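PDB 6YGA: N-alpha-acetyltransferase 35, NatC auxiliary subunit from Saccharomyces cerevisiae, which serves as the auxiliary subunit of the heterotrimeric NatC N-terminal acetyltransferase, which acetylates the N-terminal Met of the L-A virus Gag protein. Local coordinates for residues B[404-409]-B[451-456]; B[462-467]-B[586-591]; B[329-334]-B[447-452]. All coordinates share one frame; numbering follows the deposited sequence.

In the fold
All three contacts fall in the helical, TPR-like part of the chain. Contacts 1 and 3 share helix 433-456, with centres about 6 Å apart; they are joined directly by the hydroxyl of Y409, whose OH lies 2.9 Å from OE2 of E449, a probable hydrogen bond. Contact 2 begins at the next helix, 465-506, its centre about 16 Å from that of contact 1 and 19 Å from that of contact 3. F455 of contact 1 packs on the backbone O of A465 in contact 2, and F450 of contact 3 on P591. Contact 2 also reaches the N-alpha-acetyltransferase 30 chain, which packs on N405 and Q334 as well.

Contact 1 of 3, residues B[404-409]-B[451-456]; sequences QNTCRY and SLKGFD. With EDO (1,2-ethanediol), chain X.
A single lysine amine, K453 NZ, is shared between the hydroxyl of T406 and the carboxylate of D456, and a water closes the far side of the same small polar ring. K453 NZ donates to T406 OG1 at 2.8 Å and forms a salt bridge with D456 OD2 at 3.1 Å, one turn further along its own helix. The carboxylate oxygen is met on its anti side, 30° out of plane. The water donates to D456 OD2 at 2.7 Å and lies 2.9 Å from T406 OG1, so hydroxyl and carboxylate are linked by two routes although they do not bond directly. T406 places its hydroxyl here by turning OG1 anti to the backbone N (chi1 -170°), and the lysine chain crosses the threonine at about a right angle.

The setting is a pair of successive helices in the TPR-like region: the first turn of helix 406-429 faces the last turns of helix 433-456. N405 is the N-cap of the former. Its OD1 accepts from C407 N in the carbonyl plane and, much straighter at hydrogen (172°), from R408 N, which stands above that plane; one oxygen thus serves two amides of the opening turn.

Along the lysine chain the contact becomes apolar. The lysine bends at chi2, which carries its CD and CE past the edge of the Y409 ring, with CE 3.9 Å from Y409 CD2. The phenol OH goes to E449, one turn earlier on the lysine's helix. On another side of the first helix, R408 NH1 donates to O1 of an ethanediol at 3.0 Å, while R408 NE makes a salt bridge with E175.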
loop_
_atom_site.group_PDB
_atom_site.type_symbol
_atom_site.label_atom_id
_atom_site.label_comp_id
_atom_site.label_asym_id
_atom_site.label_seq_id
_atom_site.Cartn_x
_atom_site.Cartn_y
_atom_site.Cartn_z
ATOM N N GLN B 404 2.702 -8.423 3.086
ATOM C CA GLN B 404 2.425 -7.028 2.788
ATOM C C GLN B 404 1.452 -6.931 1.616
ATOM O O GLN B 404 1.179 -7.914 0.922
ATOM C CB GLN B 404 3.721 -6.277 2.480
ATOM C CG GLN B 404 4.750 -6.338 3.600
ATOM C CD GLN B 404 4.192 -5.851 4.922
ATOM O OE1 GLN B 404 3.548 -4.804 4.989
ATOM N NE2 GLN B 404 4.424 -6.620 5.982
ATOM N N ASN B 405 0.917 -5.731 1.393
ATOM C CA ASN B 405 0.032 -5.556 0.252
ATOM C C ASN B 405 0.831 -5.635 -1.050
ATOM O O ASN B 405 2.065 -5.676 -1.057
ATOM C CB ASN B 405 -0.746 -4.240 0.346
ATOM C CG ASN B 405 0.143 -3.011 0.263
ATOM O OD1 ASN B 405 0.715 -2.708 -0.786
ATOM N ND2 ASN B 405 0.234 -2.275 1.364
ATOM N N THR B 406 0.102 -5.649 -2.169
ATOM C CA THR B 406 0.711 -5.956 -3.459
ATOM C C THR B 406 1.730 -4.909 -3.901
ATOM O O THR B 406 2.615 -5.228 -4.702
ATOM C CB THR B 406 -0.376 -6.126 -4.527
ATOM O OG1 THR B 406 0.208 -6.657 -5.723
ATOM C CG2 THR B 406 -1.041 -4.794 -4.842
ATOM N N CYS B 407 1.640 -3.680 -3.393
ATOM C CA CYS B 407 2.635 -2.658 -3.692
ATOM C C CYS B 407 3.811 -2.705 -2.720
ATOM O O CYS B 407 4.969 -2.668 -3.144
ATOM C CB CYS B 407 1.990 -1.271 -3.670
ATOM S SG CYS B 407 0.819 -0.985 -5.007
ATOM N N ARG B 408 3.528 -2.782 -1.415
ATOM C CA ARG B 408 4.603 -2.851 -0.430
ATOM C C ARG B 408 5.417 -4.128 -0.581
ATOM O O ARG B 408 6.598 -4.155 -0.216
ATOM C CB ARG B 408 4.032 -2.760 0.985
ATOM C CG ARG B 408 3.416 -1.418 1.327
ATOM C CD ARG B 408 4.478 -0.355 1.524
ATOM N NE ARG B 408 3.906 0.918 1.952
ATOM C CZ ARG B 408 4.616 1.923 2.451
ATOM N NH1 ARG B 408 5.930 1.801 2.592
ATOM N NH2 ARG B 408 4.015 3.047 2.817
ATOM N N TYR B 409 4.805 -5.193 -1.103
ATOM C CA TYR B 409 5.532 -6.438 -1.319
ATOM C C TYR B 409 6.747 -6.208 -2.210
ATOM O O TYR B 409 7.859 -6.634 -1.885
ATOM C CB TYR B 409 4.592 -7.485 -1.920
ATOM C CG TYR B 409 5.247 -8.794 -2.302
ATOM C CD1 TYR B 409 5.777 -9.644 -1.334
ATOM C CD2 TYR B 409 5.314 -9.191 -3.630
ATOM C CE1 TYR B 409 6.367 -10.848 -1.687
ATOM C CE2 TYR B 409 5.898 -10.388 -3.993
ATOM C CZ TYR B 409 6.422 -11.212 -3.021
ATOM O OH TYR B 409 7.002 -12.404 -3.395
ATOM N N SER B 451 11.906 -8.007 -9.991
ATOM C CA SER B 451 11.808 -7.469 -11.346
ATOM C C SER B 451 10.489 -7.856 -12.004
ATOM O O SER B 451 9.808 -7.010 -12.594
ATOM C CB SER B 451 12.984 -7.954 -12.192
ATOM O OG SER B 451 14.225 -7.556 -11.636
ATOM N N LEU B 452 10.122 -9.140 -11.932
ATOM C CA LEU B 452 8.881 -9.586 -12.557
ATOM C C LEU B 452 7.664 -8.971 -11.881
ATOM O O LEU B 452 6.639 -8.749 -12.533
ATOM C CB LEU B 452 8.793 -11.113 -12.526
ATOM C CG LEU B 452 9.854 -11.895 -13.311
ATOM C CD1 LEU B 452 9.682 -13.396 -13.116
ATOM C CD2 LEU B 452 9.815 -11.540 -14.791
ATOM N N LYS B 453 7.758 -8.680 -10.582
ATOM C CA LYS B 453 6.627 -8.090 -9.876
ATOM C C LYS B 453 6.259 -6.727 -10.453
ATOM O O LYS B 453 5.099 -6.306 -10.360
ATOM C CB LYS B 453 6.948 -7.993 -8.381
ATOM C CG LYS B 453 5.862 -7.356 -7.542
ATOM C CD LYS B 453 4.645 -8.241 -7.423
ATOM C CE LYS B 453 3.529 -7.501 -6.714
ATOM N NZ LYS B 453 2.310 -8.340 -6.585
ATOM N N GLY B 454 7.227 -6.036 -11.065
ATOM C CA GLY B 454 6.944 -4.753 -11.691
ATOM C C GLY B 454 5.932 -4.836 -12.819
ATOM O O GLY B 454 5.181 -3.885 -13.056
ATOM N N PHE B 455 5.889 -5.970 -13.524
ATOM C CA PHE B 455 4.897 -6.137 -14.583
ATOM C C PHE B 455 3.495 -6.283 -14.009
ATOM O O PHE B 455 2.520 -5.823 -14.616
ATOM C CB PHE B 455 5.241 -7.344 -15.457
ATOM C CG PHE B 455 6.372 -7.097 -16.411
ATOM C CD1 PHE B 455 6.184 -6.320 -17.544
ATOM C CD2 PHE B 455 7.622 -7.648 -16.182
ATOM C CE1 PHE B 455 7.223 -6.094 -18.425
ATOM C CE2 PHE B 455 8.661 -7.425 -17.058
ATOM C CZ PHE B 455 8.463 -6.645 -18.181
ATOM N N ASP B 456 3.370 -6.928 -12.845
ATOM C CA ASP B 456 2.058 -7.080 -12.225
ATOM C C ASP B 456 1.506 -5.736 -11.771
ATOM O O ASP B 456 0.288 -5.526 -11.790
ATOM C CB ASP B 456 2.146 -8.054 -11.048
ATOM C CG ASP B 456 0.803 -8.296 -10.380
ATOM O OD1 ASP B 456 -0.119 -8.813 -11.048
ATOM O OD2 ASP B 456 0.675 -7.988 -9.177
HETATM C C1 EDO X . 8.632 -1.072 2.554
HETATM O O1 EDO X . 8.386 0.227 2.001
HETATM C C2 EDO X . 7.591 -2.053 2.027
HETATM O O2 EDO X . 7.802 -3.353 2.592
HETATM O O HOH W 1 -1.284 -6.392 -8.197
#

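Contact 2 of 3, residues B[462-467]-B[586-591]; sequences PFEAYS and NLRFKP. With EDO (1,2-ethanediol), chain C.
E464 and R588 form a buried, side-on salt bridge between two helix ends in the TPR-like region: E464 lies near the N-terminal end of helix 465-506, and R588 is in the last turn of helix 581-588. R588 presents NE and NH2 to the carboxylate, one to each oxygen. NE reaches E464 OE2 at 2.9 Å, almost in the guanidinium plane, yet it meets that oxygen from above the carboxylate plane. NH2 meets OE1 at 3.1 Å through the syn lone pair. The two flat groups are turned 54° apart, so the fork is twisted rather than coplanar, and a third bond, NH2 to OE2, is weak. The arginine gets there by folding at chi2 and chi3, whereas the glutamate reaches out extended beyond CG to meet it at about a right angle.

Both charged groups have further partners. E464 OE1 also accepts from K461 N, and R588 NH2 donates to the carbonyl of R137 of the N-alpha-acetyltransferase 30 chain, whose I136 packs on both residues.

The apolar part is packed as well: S467 CB lies 3.7 Å from F589 CZ at the ring's edge, and H585, Y471 and F606 also meet the phenyl. The looser side is at R588 NH1, which meets a bound ethanediol instead of the other segment. That diol is also bonded to the carbonyl of M138 of N-alpha-acetyltransferase 30, and R588 NH1 donates to its O1 at 2.8 Å and 156°.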
loop_
_atom_site.group_PDB
_atom_site.type_symbol
_atom_site.label_atom_id
_atom_site.label_comp_id
_atom_site.label_asym_id
_atom_site.label_seq_id
_atom_site.Cartn_x
_atom_site.Cartn_y
_atom_site.Cartn_z
ATOM N N PRO B 462 5.490 -0.210 -22.126
ATOM C CA PRO B 462 5.741 -1.197 -23.191
ATOM C C PRO B 462 7.131 -1.128 -23.808
ATOM O O PRO B 462 7.691 -2.178 -24.148
ATOM C CB PRO B 462 4.647 -0.873 -24.215
ATOM C CG PRO B 462 3.523 -0.366 -23.384
ATOM C CD PRO B 462 4.164 0.423 -22.271
ATOM N N PHE B 463 7.713 0.065 -23.964
ATOM C CA PHE B 463 9.035 0.134 -24.578
ATOM C C PHE B 463 10.123 -0.406 -23.660
ATOM O O PHE B 463 11.200 -0.772 -24.144
ATOM C CB PHE B 463 9.355 1.570 -25.018
ATOM C CG PHE B 463 9.736 2.502 -23.896
ATOM C CD1 PHE B 463 11.046 2.572 -23.439
ATOM C CD2 PHE B 463 8.795 3.350 -23.337
ATOM C CE1 PHE B 463 11.397 3.444 -22.423
ATOM C CE2 PHE B 463 9.141 4.226 -22.323
ATOM C CZ PHE B 463 10.442 4.272 -21.866
ATOM N N GLU B 464 9.868 -0.463 -22.354
ATOM C CA GLU B 464 10.801 -1.036 -21.394
ATOM C C GLU B 464 10.683 -2.550 -21.283
ATOM O O GLU B 464 11.447 -3.156 -20.526
ATOM C CB GLU B 464 10.580 -0.416 -20.012
ATOM C CG GLU B 464 10.856 1.074 -19.926
ATOM C CD GLU B 464 10.593 1.639 -18.539
ATOM O OE1 GLU B 464 9.424 1.628 -18.097
ATOM O OE2 GLU B 464 11.559 2.085 -17.885
ATOM N N ALA B 465 9.751 -3.172 -22.010
ATOM C CA ALA B 465 9.477 -4.592 -21.804
ATOM C C ALA B 465 10.686 -5.451 -22.150
ATOM O O ALA B 465 10.974 -6.432 -21.455
ATOM C CB ALA B 465 8.261 -5.023 -22.624
ATOM N N TYR B 466 11.401 -5.105 -23.221
ATOM C CA TYR B 466 12.582 -5.879 -23.587
ATOM C C TYR B 466 13.656 -5.798 -22.509
ATOM O O TYR B 466 14.263 -6.814 -22.157
ATOM C CB TYR B 466 13.144 -5.399 -24.923
ATOM C CG TYR B 466 14.620 -5.684 -25.057
ATOM C CD1 TYR B 466 15.076 -6.964 -25.333
ATOM C CD2 TYR B 466 15.558 -4.675 -24.885
ATOM C CE1 TYR B 466 16.426 -7.232 -25.443
ATOM C CE2 TYR B 466 16.909 -4.930 -24.990
ATOM C CZ TYR B 466 17.339 -6.209 -25.271
ATOM O OH TYR B 466 18.685 -6.461 -25.379
ATOM N N SER B 467 13.913 -4.599 -21.981
ATOM C CA SER B 467 15.001 -4.435 -21.021
ATOM C C SER B 467 14.792 -5.316 -19.796
ATOM O O SER B 467 15.711 -6.020 -19.360
ATOM C CB SER B 467 15.130 -2.969 -20.612
ATOM O OG SER B 467 15.658 -2.193 -21.670
ATOM N N ASN B 586 19.491 3.913 -16.984
ATOM C CA ASN B 586 20.215 3.712 -15.731
ATOM C C ASN B 586 19.298 3.883 -14.529
ATOM O O ASN B 586 19.439 3.173 -13.526
ATOM C CB ASN B 586 21.396 4.676 -15.636
ATOM C CG ASN B 586 22.475 4.369 -16.649
ATOM O OD1 ASN B 586 22.551 3.258 -17.174
ATOM N ND2 ASN B 586 23.322 5.352 -16.925
ATOM N N LEU B 587 18.358 4.826 -14.608
ATOM C CA LEU B 587 17.412 5.026 -13.516
ATOM C C LEU B 587 16.559 3.785 -13.290
ATOM O O LEU B 587 16.260 3.429 -12.143
ATOM C CB LEU B 587 16.529 6.236 -13.814
ATOM C CG LEU B 587 15.436 6.545 -12.789
ATOM C CD1 LEU B 587 16.051 7.002 -11.473
ATOM C CD2 LEU B 587 14.461 7.586 -13.325
ATOM N N ARG B 588 16.148 3.118 -14.372
ATOM C CA ARG B 588 15.290 1.944 -14.234
ATOM C C ARG B 588 16.016 0.815 -13.517
ATOM O O ARG B 588 15.418 0.095 -12.708
ATOM C CB ARG B 588 14.797 1.491 -15.614
ATOM C CG ARG B 588 14.188 0.093 -15.649
ATOM C CD ARG B 588 12.938 0.005 -14.795
ATOM N NE ARG B 588 11.865 0.848 -15.312
ATOM C CZ ARG B 588 10.902 1.369 -14.560
ATOM N NH1 ARG B 588 10.886 1.140 -13.254
ATOM N NH2 ARG B 588 9.962 2.124 -15.112
ATOM N N PHE B 589 17.314 0.661 -13.780
ATOM C CA PHE B 589 18.114 -0.417 -13.220
ATOM C C PHE B 589 18.940 0.022 -12.017
ATOM O O PHE B 589 19.815 -0.727 -11.568
ATOM C CB PHE B 589 19.014 -1.005 -14.306
ATOM C CG PHE B 589 18.258 -1.744 -15.376
ATOM C CD1 PHE B 589 17.767 -1.078 -16.488
ATOM C CD2 PHE B 589 18.024 -3.104 -15.256
ATOM C CE1 PHE B 589 17.067 -1.759 -17.468
ATOM C CE2 PHE B 589 17.325 -3.792 -16.229
ATOM C CZ PHE B 589 16.845 -3.119 -17.338
ATOM N N LYS B 590 18.679 1.216 -11.488
ATOM C CA LYS B 590 19.337 1.665 -10.263
ATOM C C LYS B 590 19.260 0.665 -9.110
ATOM O O LYS B 590 20.271 0.517 -8.404
ATOM C CB LYS B 590 18.748 3.024 -9.850
ATOM C CG LYS B 590 19.393 3.677 -8.633
ATOM C CD LYS B 590 18.770 5.048 -8.390
ATOM C CE LYS B 590 19.461 5.803 -7.270
ATOM N NZ LYS B 590 19.252 5.169 -5.938
ATOM N N PRO B 591 18.147 -0.040 -8.856
ATOM C CA PRO B 591 18.145 -0.990 -7.726
ATOM C C PRO B 591 19.188 -2.093 -7.827
ATOM O O PRO B 591 19.584 -2.647 -6.795
ATOM C CB PRO B 591 16.727 -1.573 -7.759
ATOM C CG PRO B 591 15.910 -0.529 -8.389
ATOM C CD PRO B 591 16.793 0.104 -9.427
HETATM C C1 EDO C . 13.036 0.241 -10.521
HETATM O O1 EDO C . 12.364 -0.512 -11.536
HETATM C C2 EDO C . 12.170 0.321 -9.268
HETATM O O2 EDO C . 10.973 1.055 -9.546
#

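Contact 3 of 3, residues B[329-334]-B[447-452]; sequences FNKLEQ and MIEFSL. With EDO (1,2-ethanediol), chain D.
K331 and E449 extend toward each other from opposite directions, bringing a loop of the TPR-like region up to a helix. The loop joins helices 319-328 and 337-347, and E449 sits on helix 433-456. The charged groups do not close to bonding range: K331 NZ stays 3.7 Å from E449 OE2, a long salt bridge, probably mainly an electrostatic attraction. The backbones are well separated, the nearest CA atoms, those of K331 and E449, being 11.8 Å apart; of these two segments, only these two side chains meet.

Their shapes differ. The lysine is coiled, with chi2, chi3 and chi4 all near 60°, and this curl brings its amine round to the helix although its first bond is not aimed there. E449 starts toward the loop, with CG anti to the backbone N (chi1 176°), and bends at chi2.

Each charged end is also held elsewhere. K331 NZ donates to the carbonyl of K327, at the end of the preceding helix, while E449 OE2 is hydrogen-bonded to the hydroxyl of Y721, which together with Y409 probably helps fix where the carboxylate sits. On the far side of the helix, S451 bonds back to the carbonyl of M447 (a selenomethionine) through both its N and its OG, from opposite faces of the carbonyl plane. An ethanediol, also bonded to E544, accepts from K331 NZ through its O1 at 3.0 Å.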
loop_
_atom_site.group_PDB
_atom_site.type_symbol
_atom_site.label_atom_id
_atom_site.label_comp_id
_atom_site.label_asym_id
_atom_site.label_seq_id
_atom_site.Cartn_x
_atom_site.Cartn_y
_atom_site.Cartn_z
ATOM N N PHE B 329 0.578 -18.178 -0.021
ATOM C CA PHE B 329 -0.635 -17.902 0.747
ATOM C C PHE B 329 -1.214 -16.533 0.424
ATOM O O PHE B 329 -2.426 -16.328 0.550
ATOM C CB PHE B 329 -0.361 -18.024 2.250
ATOM C CG PHE B 329 -0.019 -16.720 2.921
ATOM C CD1 PHE B 329 1.256 -16.193 2.822
ATOM C CD2 PHE B 329 -0.968 -16.032 3.667
ATOM C CE1 PHE B 329 1.582 -14.996 3.442
ATOM C CE2 PHE B 329 -0.651 -14.834 4.289
ATOM C CZ PHE B 329 0.627 -14.316 4.178
ATOM N N ASN B 330 -0.373 -15.593 -0.009
ATOM C CA ASN B 330 -0.783 -14.218 -0.267
ATOM C C ASN B 330 -0.446 -13.796 -1.692
ATOM O O ASN B 330 -0.293 -12.603 -1.967
ATOM C CB ASN B 330 -0.117 -13.283 0.747
ATOM C CG ASN B 330 -0.777 -11.918 0.820
ATOM O OD1 ASN B 330 -1.983 -11.790 0.622
ATOM N ND2 ASN B 330 0.019 -10.890 1.089
ATOM N N LYS B 331 -0.334 -14.755 -2.608
ATOM C CA LYS B 331 0.223 -14.504 -3.932
ATOM C C LYS B 331 -0.828 -14.361 -5.020
ATOM O O LYS B 331 -0.691 -13.503 -5.894
ATOM C CB LYS B 331 1.188 -15.633 -4.311
ATOM C CG LYS B 331 1.983 -15.391 -5.582
ATOM C CD LYS B 331 2.760 -14.080 -5.516
ATOM C CE LYS B 331 3.747 -14.041 -4.350
ATOM N NZ LYS B 331 4.812 -15.077 -4.443
ATOM N N LEU B 332 -1.866 -15.198 -4.999
ATOM C CA LEU B 332 -2.862 -15.163 -6.062
ATOM C C LEU B 332 -3.765 -13.943 -5.934
ATOM O O LEU B 332 -4.127 -13.321 -6.940
ATOM C CB LEU B 332 -3.668 -16.457 -6.048
ATOM C CG LEU B 332 -2.802 -17.677 -6.363
ATOM C CD1 LEU B 332 -3.606 -18.942 -6.215
ATOM C CD2 LEU B 332 -2.231 -17.567 -7.766
ATOM N N GLU B 333 -4.139 -13.585 -4.708
ATOM C CA GLU B 333 -4.859 -12.345 -4.461
ATOM C C GLU B 333 -4.538 -11.871 -3.053
ATOM O O GLU B 333 -4.137 -12.656 -2.188
ATOM C CB GLU B 333 -6.373 -12.509 -4.653
ATOM C CG GLU B 333 -7.042 -13.431 -3.650
ATOM C CD GLU B 333 -8.533 -13.575 -3.894
ATOM O OE1 GLU B 333 -9.011 -13.139 -4.963
ATOM O OE2 GLU B 333 -9.229 -14.125 -3.014
ATOM N N GLN B 334 -4.715 -10.571 -2.833
ATOM C CA GLN B 334 -4.347 -9.966 -1.561
ATOM C C GLN B 334 -5.280 -10.440 -0.453
ATOM O O GLN B 334 -6.502 -10.309 -0.558
ATOM C CB GLN B 334 -4.381 -8.443 -1.678
ATOM C CG GLN B 334 -3.934 -7.709 -0.425
ATOM C CD GLN B 334 -3.679 -6.235 -0.675
ATOM O OE1 GLN B 334 -3.068 -5.859 -1.675
ATOM N NE2 GLN B 334 -4.154 -5.391 0.234
HETATM N N MSE B 447 15.980 -10.901 -6.583
HETATM C CA MSE B 447 16.199 -9.990 -7.703
HETATM C C MSE B 447 15.217 -10.286 -8.833
HETATM O O MSE B 447 14.654 -9.375 -9.441
HETATM C CB MSE B 447 17.636 -10.094 -8.224
HETATM C CG MSE B 447 18.710 -9.623 -7.252
HETATM SE SE MSE B 447 20.520 -10.050 -7.866
HETATM C CE MSE B 447 20.696 -8.753 -9.310
ATOM N N ILE B 448 15.022 -11.578 -9.103
ATOM C CA ILE B 448 14.108 -11.996 -10.160
ATOM C C ILE B 448 12.668 -11.687 -9.773
ATOM O O ILE B 448 11.899 -11.131 -10.566
ATOM C CB ILE B 448 14.309 -13.491 -10.467
ATOM C CG1 ILE B 448 15.673 -13.720 -11.127
ATOM C CG2 ILE B 448 13.173 -14.023 -11.321
ATOM C CD1 ILE B 448 16.096 -15.175 -11.175
ATOM N N GLU B 449 12.283 -12.039 -8.542
ATOM C CA GLU B 449 10.923 -11.779 -8.080
ATOM C C GLU B 449 10.624 -10.286 -8.058
ATOM O O GLU B 449 9.529 -9.857 -8.443
ATOM C CB GLU B 449 10.722 -12.394 -6.694
ATOM C CG GLU B 449 9.365 -12.111 -6.063
ATOM C CD GLU B 449 8.257 -12.978 -6.632
ATOM O OE1 GLU B 449 8.556 -13.893 -7.430
ATOM O OE2 GLU B 449 7.086 -12.749 -6.275
ATOM N N PHE B 450 11.590 -9.477 -7.618
ATOM C CA PHE B 450 11.407 -8.029 -7.597
ATOM C C PHE B 450 11.188 -7.473 -9.000
ATOM O O PHE B 450 10.368 -6.568 -9.195
ATOM C CB PHE B 450 12.619 -7.370 -6.936
ATOM C CG PHE B 450 12.652 -5.874 -7.067
ATOM C CD1 PHE B 450 11.844 -5.077 -6.275
ATOM C CD2 PHE B 450 13.511 -5.266 -7.967
ATOM C CE1 PHE B 450 11.883 -3.699 -6.387
ATOM C CE2 PHE B 450 13.555 -3.892 -8.086
ATOM C CZ PHE B 450 12.740 -3.106 -7.296
ATOM N N SER B 451 11.906 -8.007 -9.991
ATOM C CA SER B 451 11.808 -7.469 -11.346
ATOM C C SER B 451 10.489 -7.856 -12.004
ATOM O O SER B 451 9.808 -7.010 -12.594
ATOM C CB SER B 451 12.984 -7.954 -12.192
ATOM O OG SER B 451 14.225 -7.556 -11.636
ATOM N N LEU B 452 10.122 -9.140 -11.932
ATOM C CA LEU B 452 8.881 -9.586 -12.557
ATOM C C LEU B 452 7.664 -8.971 -11.881
ATOM O O LEU B 452 6.639 -8.749 -12.533
ATOM C CB LEU B 452 8.793 -11.113 -12.526
ATOM C CG LEU B 452 9.854 -11.895 -13.311
ATOM C CD1 LEU B 452 9.682 -13.396 -13.116
ATOM C CD2 LEU B 452 9.815 -11.540 -14.791
HETATM C C1 EDO D . 5.561 -18.547 -6.451
HETATM O O1 EDO D . 5.431 -17.128 -6.595
HETATM C C2 EDO D . 6.635 -19.056 -7.405
HETATM O O2 EDO D . 6.845 -20.457 -7.190
#